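PDB 4ALY: P35 antigen, which is an outer surface lipoprotein of the Lyme disease spirochaete, critical for infection after a tick bite, whose molecular activity is not established. Local coordinates for residues K145-N148 with L149-L153; N100-F103 with G104-E108; Y207-F210 with E211-T214; S176-L179 with A180-E183. One frame throughout, in Å; residues are numbered along the deposited sequence.

Interaction 1. Residues K145-N148 with L149-L153; sequences KIFN and LGQIL
Residues 145-148 and 149-153 form one unbroken run of alpha-helix, in which Leu149 N bonds to Lys145 O at 2.8 Å and the next three amides, those of Gly150, Gln151 and Ile152, reach back in turn to the carbonyls of Ile146, Phe147 and Asn148. The chief side-chain contact is an i to i+4 pair on the outward surface. With CG anti to the backbone N (chi1 173°), the Phe147 ring swings along the helix toward Gln151, whose chain bends at chi2 and lays its CG over one face of the ring. Gln151 CG is 3.9 Å from the centroid of the Phe147 ring, displaced toward the rim, which makes a CH-pi contact. Beyond it the amide continues the stack: its plane and that of the ring are 3° apart, and Gln151 OE1 lies 3.8 Å from Phe147 CE1. One residue further on, the Ile152 side chain leans back over the preceding turn, its CG1 3.2 Å from Asn148 O. Leu149 turns inward to Thr224 and Leu227, and Ile152 to Tyr231 and Leu244, while Lys145 directs its NZ away from this turn into a salt bridge with Asp225. The arrangement is that of an amphipathic helix in an all-helical fold, with an aromatic-amide pair outside and aliphatic side chains packed against helices 200-233 and 241-250.

Interaction 2. Residues N100-F103 with G104-E108; sequences NDQF and GMRAE
Arg106 reaches back over the turn to Asn100, its NH1 donating to Asn100 O at 2.6 Å. The acceptor lies in the guanidinium plane, 2° out of it, and the donor lies in the carbonyl plane, so the backbone carbonyl meets the guanidinium edge-on. Gln102 covers one face of the same guanidinium: its amide is stacked at 13° to it, with Gln102 NE2 3.8 Å from Arg106 NH1 and offset toward the rim. Gln102 OE1 rests on the aliphatic root of the arginine, 3.3 Å from Arg106 CB, and is buried there without a hydrogen-bonding partner.

In the backbone that carries these side chains, the bond from Arg106 N to Asp101 O, 3.3 Å, links residues five apart and so closes a pi-turn leading into helix 106-110. Asp101 O also accepts, weakly, from Gly104 N, while Met105 N bonds to Gln102 O at 3.0 Å. Gln102, Phe103 and Gly104 all have positive phi, a left-handed course that sets this lead-in apart from the right-handed helix it joins. The Asp101 carboxylate folds over the turn, its CG placed between backbone N and carbonyl carbon (chi1 87°), and OD1 makes a weak bond with Gly104 N. A water takes a hydrogen bond from Ala107 N and gives one to Asp101 O.

Farther out, Asp124 holds both stacked groups: its carboxylate forms a salt bridge with Arg106 NE, and its carbonyl receives Gln102 NE2. Phe103 leads away to an edge-to-face contact with Tyr136 and packs on Ile146 of helix 143-157.

Interaction 3. Residues Y207-F210 with E211-T214; sequences YNDF and EKLT
Glu211 meets Tyr207 and Asn208, the residues one turn before it on helix 200-233, at its root and at its carboxylate, with CG as the link between them. Its CB sits 3.2 Å from Asn208 O, against the helix backbone. From there the chain bends at chi2 and runs back along the helix, carrying the carboxylate past the tyrosine ring. Glu211 CD is 4.0 Å from Tyr207 CE2, and OE2 ends 3.3 Å from Tyr207 OH. The carboxylate plane stands at 78° to the ring, far from stacked. OE1 points to the Asn208 amide, which lies alongside in nearly the same plane and heads the same way.

In the helix backbone, Leu213 N bonds to Asp209 O at 3.0 Å, and Thr214 N donates to Phe210 O at 2.9 Å. Thr214 OG1 also donates to that carbonyl, weakly, at 3.2 Å from Phe210 O; with OG1 anti to its own carbonyl carbon (chi1 -73°) the hydroxyl turns back onto the helix. Asp209 OD1 and Lys212 NZ carry opposite charges but stay 4.3 Å apart, beyond a salt bridge.

Phe210 and Leu213 belong to the buried side of the helix. Phe210 packs on Arg82 and Ser83 of helix 70-95 and on Ile184 and Ile188 of helix 163-189, whereas Leu213 packs on Met181 and Leu267. Polar side chains along one flank and large apolar ones on another mark this turn as part of a long amphipathic helix in a helical bundle.

Interaction 4. Residues S176-L179 with A180-E183; sequences SIQL and AMEE
Leu179 and Glu183 pair one turn apart, the carboxylate crossing the isobutyl group with Glu183 OE2 3.2 Å from Leu179 CG. Both methyls flank the same oxygen, and Glu183 CG adds an aliphatic touch, 3.7 Å from Leu179 CD1. In the i to i+4 pair one residue earlier, Gln178 NE2 donates to Glu182 OE2 at 3.0 Å, with an N-H...O angle of 159°. Gln178 takes CG anti to the backbone N (chi1 -169°) and then bends at chi2, which brings the amide round to its partner. The oxygen lies near the amide plane, but the nitrogen meets the carboxylate from above its plane, the two planes being 79° apart.

Here helix 163-189 passes close to the centre of the all-helical fold, and the buried polar ends of Gln178 and Glu182 have further partners: Gln178 OE1 accepts from Lys217 of helix 200-233, and Glu182 OE1 forms a salt bridge with Arg133 of helix 129-137. The negative carboxylate is thus probably stabilised by both the amide and the arginine. Ala180 places CB 3.5 Å from Ile177 O and turns its small side chain to Ile264, while Met181 packs its side chain on Ile86 and Leu213.

In the fold
Interaction 4 is the most central, its centre about 6 Å from that of the chain, and is buried; interactions 1, 2 and 3 are partly buried and lie farther out. Interactions 3 and 4 belong to consecutive long helices and touch through apolar packing, Leu213 CG meeting Met181 CG at 3.7 Å. Interactions 1 and 2 also touch, Gly150 CA lying 3.6 Å from Met105 CG, joining the 100-108 turn to helix 143-157. Chemistry follows position: polar groups in interaction 4 are tied to neighbouring helices, interaction 1 stacks an amide on an exposed ring, interaction 2 combines backbone carbonyls with a stacked guanidinium, and interaction 3 keeps polar groups on one flank and apolar ones on the buried side.

Interaction 1. Residues K145-N148 with L149-L153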
loop_
_atom_site.group_PDB
_atom_site.type_symbol
_atom_site.label_atom_id
_atom_site.label_comp_id
_atom_site.label_asym_id
_atom_site.label_seq_id
_atom_site.Cartn_x
_atom_site.Cartn_y
_atom_site.Cartn_z
ATOM N N LYS A 145 -7.157 -10.879 7.972
ATOM C CA LYS A 145 -6.008 -11.010 7.139
ATOM C C LYS A 145 -4.848 -10.146 7.732
ATOM O O LYS A 145 -3.708 -10.629 7.907
ATOM C CB LYS A 145 -6.437 -10.513 5.788
ATOM C CG LYS A 145 -5.392 -10.495 4.711
ATOM C CD LYS A 145 -6.102 -10.815 3.382
ATOM C CE LYS A 145 -7.136 -11.961 3.549
ATOM N NZ LYS A 145 -8.025 -12.066 2.347
ATOM N N ILE A 146 -5.161 -8.910 8.118
ATOM C CA ILE A 146 -4.174 -8.064 8.770
ATOM C C ILE A 146 -3.611 -8.723 10.021
ATOM O O ILE A 146 -2.416 -8.669 10.243
ATOM C CB ILE A 146 -4.743 -6.702 9.099
ATOM C CG1 ILE A 146 -5.018 -5.967 7.761
ATOM C CG2 ILE A 146 -3.753 -5.891 9.947
ATOM C CD1 ILE A 146 -5.978 -4.840 7.972
ATOM N N PHE A 147 -4.468 -9.363 10.802
ATOM C CA PHE A 147 -4.075 -9.925 12.042
ATOM C C PHE A 147 -3.226 -11.173 11.781
ATOM O O PHE A 147 -2.241 -11.383 12.496
ATOM C CB PHE A 147 -5.300 -10.254 12.919
ATOM C CG PHE A 147 -4.943 -11.008 14.162
ATOM C CD1 PHE A 147 -4.367 -10.347 15.228
ATOM C CD2 PHE A 147 -5.048 -12.421 14.208
ATOM C CE1 PHE A 147 -3.985 -11.067 16.368
ATOM C CE2 PHE A 147 -4.688 -13.138 15.313
ATOM C CZ PHE A 147 -4.134 -12.465 16.407
ATOM N N ASN A 148 -3.654 -12.021 10.815
ATOM C CA ASN A 148 -2.963 -13.300 10.475
ATOM C C ASN A 148 -1.567 -13.055 9.840
ATOM O O ASN A 148 -0.589 -13.689 10.266
ATOM C CB ASN A 148 -3.856 -14.251 9.638
ATOM C CG ASN A 148 -5.078 -14.777 10.430
ATOM O OD1 ASN A 148 -4.935 -15.331 11.536
ATOM N ND2 ASN A 148 -6.279 -14.546 9.907
ATOM N N LEU A 149 -1.492 -12.150 8.851
ATOM C CA LEU A 149 -0.230 -11.623 8.302
ATOM C C LEU A 149 0.696 -11.221 9.431
ATOM O O LEU A 149 1.827 -11.756 9.519
ATOM C CB LEU A 149 -0.427 -10.408 7.408
ATOM C CG LEU A 149 0.834 -9.903 6.591
ATOM C CD1 LEU A 149 1.511 -11.058 5.775
ATOM C CD2 LEU A 149 0.530 -8.726 5.647
ATOM N N GLY A 150 0.179 -10.370 10.334
ATOM C CA GLY A 150 0.906 -9.824 11.426
ATOM C C GLY A 150 1.473 -10.797 12.410
ATOM O O GLY A 150 2.535 -10.498 12.978
ATOM N N GLN A 151 0.778 -11.911 12.679
ATOM C CA GLN A 151 1.278 -12.954 13.583
ATOM C C GLN A 151 2.459 -13.736 12.950
ATOM O O GLN A 151 3.409 -14.194 13.637
ATOM C CB GLN A 151 0.164 -13.928 14.025
ATOM C CG GLN A 151 -0.927 -13.281 14.894
ATOM C CD GLN A 151 -0.380 -12.647 16.199
ATOM O OE1 GLN A 151 -0.186 -11.366 16.342
ATOM N NE2 GLN A 151 -0.104 -13.544 17.180
ATOM N N ILE A 152 2.398 -13.888 11.634
ATOM C CA ILE A 152 3.430 -14.560 10.920
ATOM C C ILE A 152 4.679 -13.645 10.831
ATOM O O ILE A 152 5.801 -14.089 11.029
ATOM C CB ILE A 152 2.864 -14.884 9.543
ATOM C CG1 ILE A 152 1.684 -15.903 9.682
ATOM C CG2 ILE A 152 3.932 -15.273 8.536
ATOM C CD1 ILE A 152 0.953 -16.042 8.364
ATOM N N LEU A 153 4.464 -12.369 10.516
ATOM C CA LEU A 153 5.547 -11.435 10.308
ATOM C C LEU A 153 6.209 -11.098 11.642
ATOM O O LEU A 153 7.355 -10.737 11.656
ATOM C CB LEU A 153 5.064 -10.158 9.622
ATOM C CG LEU A 153 4.659 -10.224 8.145
ATOM C CD1 LEU A 153 4.241 -8.852 7.615
ATOM C CD2 LEU A 153 5.668 -10.899 7.225
#

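Interaction 2. Residues N100-F103 with G104-E108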
loop_
_atom_site.group_PDB
_atom_site.type_symbol
_atom_site.label_atom_id
_atom_site.label_comp_id
_atom_site.label_asym_id
_atom_site.label_seq_id
_atom_site.Cartn_x
_atom_site.Cartn_y
_atom_site.Cartn_z
ATOM N N ASN A 100 -5.343 -1.133 20.787
ATOM C CA ASN A 100 -4.073 -0.643 21.337
ATOM C C ASN A 100 -2.988 -1.549 20.822
ATOM O O ASN A 100 -1.882 -1.120 20.660
ATOM C CB ASN A 100 -4.007 -0.735 22.880
ATOM C CG ASN A 100 -5.054 0.142 23.556
ATOM O OD1 ASN A 100 -5.407 1.195 23.024
ATOM N ND2 ASN A 100 -5.577 -0.302 24.748
ATOM N N ASP A 101 -3.321 -2.823 20.623
ATOM C CA ASP A 101 -2.352 -3.758 20.138
ATOM C C ASP A 101 -2.109 -3.673 18.593
ATOM O O ASP A 101 -1.394 -4.496 18.041
ATOM C CB ASP A 101 -2.603 -5.164 20.690
ATOM C CG ASP A 101 -3.590 -6.011 19.843
ATOM O OD1 ASP A 101 -4.347 -5.495 18.971
ATOM O OD2 ASP A 101 -3.628 -7.240 20.139
ATOM N N GLN A 102 -2.646 -2.645 17.935
ATOM C CA GLN A 102 -2.427 -2.435 16.480
ATOM C C GLN A 102 -2.568 -3.708 15.676
ATOM O O GLN A 102 -1.701 -4.089 14.835
ATOM C CB GLN A 102 -1.112 -1.692 16.253
ATOM C CG GLN A 102 -1.188 -0.388 17.012
ATOM C CD GLN A 102 0.100 0.381 17.063
ATOM O OE1 GLN A 102 1.182 -0.107 16.677
ATOM N NE2 GLN A 102 -0.015 1.639 17.476
ATOM N N PHE A 103 -3.684 -4.394 15.936
ATOM C CA PHE A 103 -4.038 -5.620 15.239
ATOM C C PHE A 103 -2.981 -6.665 15.451
ATOM O O PHE A 103 -2.713 -7.511 14.552
ATOM C CB PHE A 103 -4.341 -5.372 13.764
ATOM C CG PHE A 103 -5.639 -4.646 13.553
ATOM C CD1 PHE A 103 -6.832 -5.233 13.949
ATOM C CD2 PHE A 103 -5.690 -3.420 12.949
ATOM C CE1 PHE A 103 -8.046 -4.588 13.778
ATOM C CE2 PHE A 103 -6.926 -2.750 12.768
ATOM C CZ PHE A 103 -8.106 -3.351 13.202
ATOM N N GLY A 104 -2.459 -6.689 16.684
ATOM C CA GLY A 104 -1.507 -7.740 17.088
ATOM C C GLY A 104 -0.078 -7.379 16.671
ATOM O O GLY A 104 0.883 -8.002 17.112
ATOM N N MET A 105 0.069 -6.346 15.852
ATOM C CA MET A 105 1.329 -6.070 15.257
ATOM C C MET A 105 2.248 -5.173 16.087
ATOM O O MET A 105 3.421 -5.017 15.790
ATOM C CB MET A 105 1.098 -5.459 13.886
ATOM C CG MET A 105 0.722 -6.499 12.862
ATOM S SD MET A 105 0.270 -5.746 11.266
ATOM C CE MET A 105 1.871 -6.020 10.596
ATOM N N ARG A 106 1.725 -4.571 17.120
ATOM C CA ARG A 106 2.523 -3.584 17.786
ATOM C C ARG A 106 3.691 -4.164 18.619
ATOM O O ARG A 106 4.787 -3.612 18.544
ATOM C CB ARG A 106 1.648 -2.731 18.660
ATOM C CG ARG A 106 2.455 -2.015 19.702
ATOM C CD ARG A 106 1.505 -1.419 20.715
ATOM N NE ARG A 106 1.921 -0.087 21.052
ATOM C CZ ARG A 106 1.092 0.933 21.248
ATOM N NH1 ARG A 106 -0.253 0.792 21.175
ATOM N NH2 ARG A 106 1.641 2.116 21.499
ATOM N N ALA A 107 3.480 -5.250 19.372
ATOM C CA ALA A 107 4.523 -5.711 20.338
ATOM C C ALA A 107 5.831 -6.091 19.662
ATOM O O ALA A 107 6.867 -5.833 20.235
ATOM C CB ALA A 107 4.019 -6.894 21.210
ATOM N N GLU A 108 5.776 -6.716 18.455
ATOM C CA GLU A 108 6.971 -7.263 17.779
ATOM C C GLU A 108 7.348 -6.630 16.490
ATOM O O GLU A 108 8.431 -6.962 15.933
ATOM C CB GLU A 108 6.813 -8.724 17.400
ATOM C CG GLU A 108 6.121 -9.604 18.405
ATOM C CD GLU A 108 6.925 -9.823 19.636
ATOM O OE1 GLU A 108 8.040 -9.227 19.761
ATOM O OE2 GLU A 108 6.435 -10.600 20.479
HETATM O O HOH W 1 0.527 -6.154 19.477
#

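Interaction 3. Residues Y207-F210 with E211-T214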
loop_
_atom_site.group_PDB
_atom_site.type_symbol
_atom_site.label_atom_id
_atom_site.label_comp_id
_atom_site.label_asym_id
_atom_site.label_seq_id
_atom_site.Cartn_x
_atom_site.Cartn_y
_atom_site.Cartn_z
ATOM N N TYR A 207 -6.286 7.462 -16.398
ATOM C CA TYR A 207 -7.174 6.336 -16.218
ATOM C C TYR A 207 -6.437 4.981 -16.253
ATOM O O TYR A 207 -6.732 4.074 -15.449
ATOM C CB TYR A 207 -8.296 6.385 -17.223
ATOM C CG TYR A 207 -9.122 5.144 -17.141
ATOM C CD1 TYR A 207 -10.140 4.987 -16.160
ATOM C CD2 TYR A 207 -8.844 4.088 -17.977
ATOM C CE1 TYR A 207 -10.875 3.803 -16.091
ATOM C CE2 TYR A 207 -9.553 2.930 -17.904
ATOM C CZ TYR A 207 -10.550 2.787 -16.982
ATOM O OH TYR A 207 -11.174 1.579 -17.010
ATOM N N ASN A 208 -5.482 4.837 -17.173
ATOM C CA ASN A 208 -4.605 3.672 -17.168
ATOM C C ASN A 208 -3.706 3.621 -15.914
ATOM O O ASN A 208 -3.442 2.547 -15.388
ATOM C CB ASN A 208 -3.796 3.597 -18.466
ATOM C CG ASN A 208 -4.668 3.202 -19.669
ATOM O OD1 ASN A 208 -5.544 2.332 -19.560
ATOM N ND2 ASN A 208 -4.445 3.842 -20.807
ATOM N N ASP A 209 -3.246 4.775 -15.435
ATOM C CA ASP A 209 -2.497 4.805 -14.202
ATOM C C ASP A 209 -3.269 4.087 -13.058
ATOM O O ASP A 209 -2.714 3.219 -12.381
ATOM C CB ASP A 209 -2.106 6.238 -13.886
ATOM C CG ASP A 209 -0.928 6.732 -14.783
ATOM O OD1 ASP A 209 -0.457 5.935 -15.634
ATOM O OD2 ASP A 209 -0.438 7.892 -14.613
ATOM N N PHE A 210 -4.563 4.371 -12.909
ATOM C CA PHE A 210 -5.402 3.666 -11.924
ATOM C C PHE A 210 -5.359 2.176 -12.068
ATOM O O PHE A 210 -5.318 1.460 -11.076
ATOM C CB PHE A 210 -6.867 4.149 -11.900
ATOM C CG PHE A 210 -7.048 5.373 -11.077
ATOM C CD1 PHE A 210 -6.482 5.427 -9.769
ATOM C CD2 PHE A 210 -7.687 6.500 -11.589
ATOM C CE1 PHE A 210 -6.590 6.573 -8.972
ATOM C CE2 PHE A 210 -7.784 7.655 -10.813
ATOM C CZ PHE A 210 -7.247 7.700 -9.507
ATOM N N GLU A 211 -5.346 1.714 -13.302
ATOM C CA GLU A 211 -5.284 0.294 -13.580
ATOM C C GLU A 211 -4.024 -0.390 -13.147
ATOM O O GLU A 211 -4.068 -1.542 -12.706
ATOM C CB GLU A 211 -5.468 0.070 -15.067
ATOM C CG GLU A 211 -6.754 -0.672 -15.357
ATOM C CD GLU A 211 -7.416 -0.245 -16.654
ATOM O OE1 GLU A 211 -6.769 0.381 -17.533
ATOM O OE2 GLU A 211 -8.616 -0.544 -16.782
ATOM N N LYS A 212 -2.889 0.274 -13.315
ATOM C CA LYS A 212 -1.634 -0.309 -12.875
ATOM C C LYS A 212 -1.547 -0.288 -11.354
ATOM O O LYS A 212 -1.144 -1.266 -10.730
ATOM C CB LYS A 212 -0.436 0.364 -13.548
ATOM C CG LYS A 212 -0.218 -0.203 -14.942
ATOM C CD LYS A 212 0.445 0.818 -15.839
ATOM C CE LYS A 212 -0.218 0.889 -17.200
ATOM N NZ LYS A 212 0.256 2.193 -17.698
ATOM N N LEU A 213 -1.977 0.817 -10.776
ATOM C CA LEU A 213 -2.112 0.902 -9.347
ATOM C C LEU A 213 -2.923 -0.235 -8.743
ATOM O O LEU A 213 -2.437 -0.856 -7.786
ATOM C CB LEU A 213 -2.699 2.245 -8.971
ATOM C CG LEU A 213 -1.808 3.249 -8.241
ATOM C CD1 LEU A 213 -0.309 3.025 -8.300
ATOM C CD2 LEU A 213 -2.256 4.673 -8.576
ATOM N N THR A 214 -4.117 -0.523 -9.313
ATOM C CA THR A 214 -5.008 -1.630 -8.884
ATOM C C THR A 214 -4.269 -2.950 -9.027
ATOM O O THR A 214 -4.412 -3.866 -8.220
ATOM C CB THR A 214 -6.300 -1.679 -9.734
ATOM O OG1 THR A 214 -7.156 -0.585 -9.354
ATOM C CG2 THR A 214 -7.084 -3.041 -9.566
#

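Interaction 4. Residues S176-L179 with A180-E183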
loop_
_atom_site.group_PDB
_atom_site.type_symbol
_atom_site.label_atom_id
_atom_site.label_comp_id
_atom_site.label_asym_id
_atom_site.label_seq_id
_atom_site.Cartn_x
_atom_site.Cartn_y
_atom_site.Cartn_z
ATOM N N SER A 176 3.312 1.753 0.433
ATOM C CA SER A 176 3.663 2.762 -0.617
ATOM C C SER A 176 2.621 2.810 -1.722
ATOM O O SER A 176 2.352 3.852 -2.264
ATOM C CB SER A 176 5.046 2.458 -1.195
ATOM O OG SER A 176 6.012 2.738 -0.229
ATOM N N ILE A 177 2.065 1.643 -2.064
ATOM C CA ILE A 177 1.065 1.474 -3.140
ATOM C C ILE A 177 -0.269 2.175 -2.782
ATOM O O ILE A 177 -0.886 2.872 -3.625
ATOM C CB ILE A 177 0.760 -0.005 -3.333
ATOM C CG1 ILE A 177 2.030 -0.783 -3.775
ATOM C CG2 ILE A 177 -0.425 -0.161 -4.291
ATOM C CD1 ILE A 177 1.830 -2.284 -3.752
ATOM N N GLN A 178 -0.721 1.947 -1.536
ATOM C CA GLN A 178 -1.893 2.594 -0.993
ATOM C C GLN A 178 -1.716 4.130 -0.934
ATOM O O GLN A 178 -2.537 4.843 -1.505
ATOM C CB GLN A 178 -2.251 1.997 0.378
ATOM C CG GLN A 178 -3.592 2.437 0.862
ATOM C CD GLN A 178 -4.714 2.009 -0.096
ATOM O OE1 GLN A 178 -4.720 0.881 -0.635
ATOM N NE2 GLN A 178 -5.667 2.927 -0.325
ATOM N N LEU A 179 -0.636 4.629 -0.312
ATOM C CA LEU A 179 -0.293 6.064 -0.369
ATOM C C LEU A 179 -0.350 6.607 -1.797
ATOM O O LEU A 179 -0.941 7.679 -2.046
ATOM C CB LEU A 179 1.110 6.323 0.202
ATOM C CG LEU A 179 1.664 7.741 -0.016
ATOM C CD1 LEU A 179 0.826 8.824 0.689
ATOM C CD2 LEU A 179 3.106 7.849 0.465
ATOM N N ALA A 180 0.255 5.877 -2.746
ATOM C CA ALA A 180 0.222 6.351 -4.138
ATOM C C ALA A 180 -1.232 6.506 -4.609
ATOM O O ALA A 180 -1.564 7.534 -5.214
ATOM C CB ALA A 180 0.984 5.431 -5.074
ATOM N N MET A 181 -2.096 5.517 -4.341
ATOM C CA MET A 181 -3.490 5.636 -4.794
ATOM C C MET A 181 -4.198 6.883 -4.245
ATOM O O MET A 181 -5.048 7.488 -4.926
ATOM C CB MET A 181 -4.304 4.389 -4.454
ATOM C CG MET A 181 -3.811 3.115 -5.132
ATOM S SD MET A 181 -4.489 1.626 -4.369
ATOM C CE MET A 181 -6.093 1.548 -5.144
ATOM N N GLU A 182 -3.831 7.287 -3.029
ATOM C CA GLU A 182 -4.570 8.348 -2.366
ATOM C C GLU A 182 -3.990 9.732 -2.685
ATOM O O GLU A 182 -4.713 10.727 -2.655
ATOM C CB GLU A 182 -4.662 8.106 -0.844
ATOM C CG GLU A 182 -5.229 6.737 -0.552
ATOM C CD GLU A 182 -5.548 6.466 0.904
ATOM O OE1 GLU A 182 -5.114 7.256 1.777
ATOM O OE2 GLU A 182 -6.223 5.427 1.152
ATOM N N GLU A 183 -2.701 9.818 -2.973
ATOM C CA GLU A 183 -2.117 11.098 -3.336
ATOM C C GLU A 183 -2.667 11.468 -4.715
ATOM O O GLU A 183 -3.108 12.626 -4.961
ATOM C CB GLU A 183 -0.620 10.968 -3.490
ATOM C CG GLU A 183 0.192 11.030 -2.225
ATOM C CD GLU A 183 1.671 10.976 -2.547
ATOM O OE1 GLU A 183 2.142 11.803 -3.368
ATOM O OE2 GLU A 183 2.360 10.108 -2.027
#